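Local coordinates for Non-structural protein 5 (Modoc virus, PDB 2WA1) that probably acts as an FtsJ-like RNA methyltransferase that transfers methyl groups to the cap of the viral RNA, as in related flavivirus NS5 proteins, at residues G67-A72 / V219-N224. The protein carries 4 engineered substitutions. Residues are numbered along the deposited sequence; the frame is centred on the assembly and turned at random.
Sequences GTAKLA and VPLSRN
Leu221 and Val219 lean on Ala69 and Lys70 where a type I beta turn, Val219 to Ser222, meets helix 66-76 of an FtsJ-like, Rossmann-type methyltransferase fold. The contact is a worked example of a tight turn packing on one helical turn without a hydrogen bond between the two. Within the turn, Ser222 N bonds to Val219 O at 3.0 Å.

In the apolar part, Leu221 sends its CD2 methyl onto the helix, 3.5 Å from both CB and O of Ala69, so one methyl rests on a side chain and a backbone carbonyl together. Leu221 CB also lies against Lys70 CG at 4.2 Å. Nearby, CG1 of Val219, anti to the backbone N (chi1 -179°), reaches the CG of Lys70 at 3.9 Å, the two side chains meeting at a slant. Trp73, one turn further along the helix, also touches Val219 and Leu221.

The polar part lies at the far end of the lysine. Lys70 NZ forms a salt bridge with Glu228 OE2 and a hydrogen bond with Tyr230 OH, while Ser222 OG hydrogen-bonds to that same OE2; the carboxylate thus links helix to turn. By their sequence context, Lys70 and Glu228 probably correspond to the first lysine and the glutamate of the K-D-K-E motif of the flavivirus methyltransferases. A bend at chi3 (75°) turns the Lys70 chain on its way to Glu228, and Lys70 CE passes 3.7 Å from Ser222 OG.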
ATOM      1  N   GLY A  67      -0.923   6.780  -8.665  1.00 32.80           N
ATOM      2  CA  GLY A  67      -1.334   5.442  -8.258  1.00 31.02           C
ATOM      3  C   GLY A  67      -1.031   4.365  -9.283  1.00 29.91           C
ATOM      4  O   GLY A  67      -0.483   3.327  -8.924  1.00 29.32           O
ATOM      5  N   THR A  68      -1.394   4.604 -10.553  1.00 28.58           N
ATOM      6  CA  THR A  68      -1.037   3.684 -11.646  1.00 27.91           C
ATOM      7  C   THR A  68       0.462   3.494 -11.745  1.00 26.26           C
ATOM      8  O   THR A  68       0.958   2.367 -11.835  1.00 25.51           O
ATOM      9  CB  THR A  68      -1.499   4.186 -13.031  1.00 27.84           C
ATOM     10  OG1 THR A  68      -2.916   4.385 -13.040  1.00 32.00           O
ATOM     11  CG2 THR A  68      -1.117   3.175 -14.125  1.00 28.99           C
ATOM     12  N   ALA A  69       1.184   4.614 -11.755  1.00 25.06           N
ATOM     13  CA  ALA A  69       2.627   4.568 -11.873  1.00 23.18           C
ATOM     14  C   ALA A  69       3.268   3.761 -10.759  1.00 22.31           C
ATOM     15  O   ALA A  69       4.228   3.033 -11.002  1.00 21.84           O
ATOM     16  CB  ALA A  69       3.190   5.972 -11.928  1.00 23.49           C
ATOM     17  N   LYS A  70       2.744   3.865  -9.536  1.00 22.01           N
ATOM     18  CA  LYS A  70       3.305   3.060  -8.427  1.00 22.65           C
ATOM     19  C   LYS A  70       3.078   1.562  -8.606  1.00 21.62           C
ATOM     20  O   LYS A  70       3.992   0.768  -8.402  1.00 20.96           O
ATOM     21  CB  LYS A  70       2.783   3.520  -7.051  1.00 23.15           C
ATOM     22  CG  LYS A  70       3.437   4.835  -6.576  1.00 27.70           C
ATOM     23  CD  LYS A  70       2.534   5.611  -5.619  1.00 30.26           C
ATOM     24  CE  LYS A  70       2.501   4.990  -4.266  1.00 30.65           C
ATOM     25  NZ  LYS A  70       1.473   5.702  -3.412  1.00 32.58           N
ATOM     26  N   LEU A  71       1.853   1.167  -8.946  1.00 21.56           N
ATOM     27  CA  LEU A  71       1.594  -0.256  -9.180  1.00 21.32           C
ATOM     28  C   LEU A  71       2.419  -0.782 -10.366  1.00 21.86           C
ATOM     29  O   LEU A  71       2.988  -1.868 -10.294  1.00 21.76           O
ATOM     30  CB  LEU A  71       0.118  -0.529  -9.400  1.00 20.55           C
ATOM     31  CG  LEU A  71      -0.231  -2.029  -9.513  1.00 20.43           C
ATOM     32  CD1 LEU A  71       0.259  -2.873  -8.262  1.00 20.70           C
ATOM     33  CD2 LEU A  71      -1.738  -2.158  -9.738  1.00 18.96           C
ATOM     34  N   ALA A  72       2.495   0.014 -11.433  1.00 23.04           N
ATOM     35  CA  ALA A  72       3.297  -0.319 -12.606  1.00 23.65           C
ATOM     36  C   ALA A  72       4.757  -0.539 -12.232  1.00 24.02           C
ATOM     37  O   ALA A  72       5.375  -1.512 -12.662  1.00 24.85           O
ATOM     38  CB  ALA A  72       3.162   0.792 -13.644  1.00 23.35           C
ATOM     39  N   VAL A 219       8.582   2.232  -2.824  1.00 19.93           N
ATOM     40  CA  VAL A 219       8.504   2.681  -4.209  1.00 20.72           C
ATOM     41  C   VAL A 219       9.136   4.079  -4.316  1.00 20.72           C
ATOM     42  O   VAL A 219       8.742   4.968  -3.586  1.00 20.52           O
ATOM     43  CB  VAL A 219       7.027   2.677  -4.722  1.00 19.99           C
ATOM     44  CG1 VAL A 219       6.942   3.119  -6.202  1.00 19.80           C
ATOM     45  CG2 VAL A 219       6.407   1.271  -4.501  1.00 20.32           C
ATOM     46  N   PRO A 220      10.151   4.251  -5.199  1.00 21.48           N
ATOM     47  CA  PRO A 220      10.823   5.560  -5.327  1.00 22.18           C
ATOM     48  C   PRO A 220      10.019   6.727  -5.866  1.00 22.25           C
ATOM     49  O   PRO A 220      10.469   7.879  -5.760  1.00 21.75           O
ATOM     50  CB  PRO A 220      12.061   5.263  -6.201  1.00 22.68           C
ATOM     51  CG  PRO A 220      11.738   4.003  -6.927  1.00 23.23           C
ATOM     52  CD  PRO A 220      10.801   3.208  -6.022  1.00 20.49           C
ATOM     53  N   LEU A 221       8.843   6.438  -6.420  1.00 21.92           N
ATOM     54  CA  LEU A 221       7.904   7.464  -6.857  1.00 22.29           C
ATOM     55  C   LEU A 221       7.134   8.028  -5.680  1.00 21.04           C
ATOM     56  O   LEU A 221       6.533   9.094  -5.799  1.00 21.45           O
ATOM     57  CB  LEU A 221       6.880   6.892  -7.880  1.00 22.65           C
ATOM     58  CG  LEU A 221       7.289   6.466  -9.301  1.00 24.33           C
ATOM     59  CD1 LEU A 221       8.493   5.556  -9.302  1.00 25.89           C
ATOM     60  CD2 LEU A 221       6.129   5.743  -9.978  1.00 24.58           C
ATOM     61  N   SER A 222       7.094   7.291  -4.564  1.00 19.88           N
ATOM     62  CA  SER A 222       6.451   7.788  -3.332  1.00 19.56           C
ATOM     63  C   SER A 222       7.126   9.100  -2.909  1.00 18.17           C
ATOM     64  O   SER A 222       8.343   9.224  -2.952  1.00 18.38           O
ATOM     65  CB  SER A 222       6.526   6.768  -2.170  1.00 18.75           C
ATOM     66  OG  SER A 222       5.610   5.680  -2.349  1.00 21.23           O
ATOM     67  N   ARG A 223       6.319  10.061  -2.508  1.00 18.27           N
ATOM     68  CA  ARG A 223       6.844  11.331  -2.028  1.00 19.03           C
ATOM     69  C   ARG A 223       7.522  11.165  -0.652  1.00 17.49           C
ATOM     70  O   ARG A 223       7.210  10.227   0.072  1.00 17.67           O
ATOM     71  CB  ARG A 223       5.729  12.358  -1.976  1.00 19.28           C
ATOM     72  CG  ARG A 223       5.364  12.985  -3.317  1.00 25.18           C
ATOM     73  CD  ARG A 223       4.003  13.581  -3.071  1.00 32.83           C
ATOM     74  NE  ARG A 223       3.428  14.324  -4.177  1.00 40.78           N
ATOM     75  CZ  ARG A 223       2.117  14.411  -4.375  1.00 45.48           C
ATOM     76  NH1 ARG A 223       1.274  13.782  -3.550  1.00 47.26           N
ATOM     77  NH2 ARG A 223       1.645  15.107  -5.398  1.00 48.69           N
ATOM     78  N   ASN A 224       8.444  12.064  -0.315  1.00 17.01           N
ATOM     79  CA  ASN A 224       9.146  12.034   0.982  1.00 17.33           C
ATOM     80  C   ASN A 224       8.231  12.375   2.163  1.00 16.49           C
ATOM     81  O   ASN A 224       8.560  12.097   3.319  1.00 17.36           O
ATOM     82  CB  ASN A 224      10.344  12.995   0.954  1.00 16.81           C
ATOM     83  CG  ASN A 224      11.349  12.647  -0.148  1.00 19.34           C
ATOM     84  OD1 ASN A 224      11.582  11.475  -0.447  1.00 18.91           O
ATOM     85  ND2 ASN A 224      11.931  13.671  -0.761  1.00 17.52           N
TER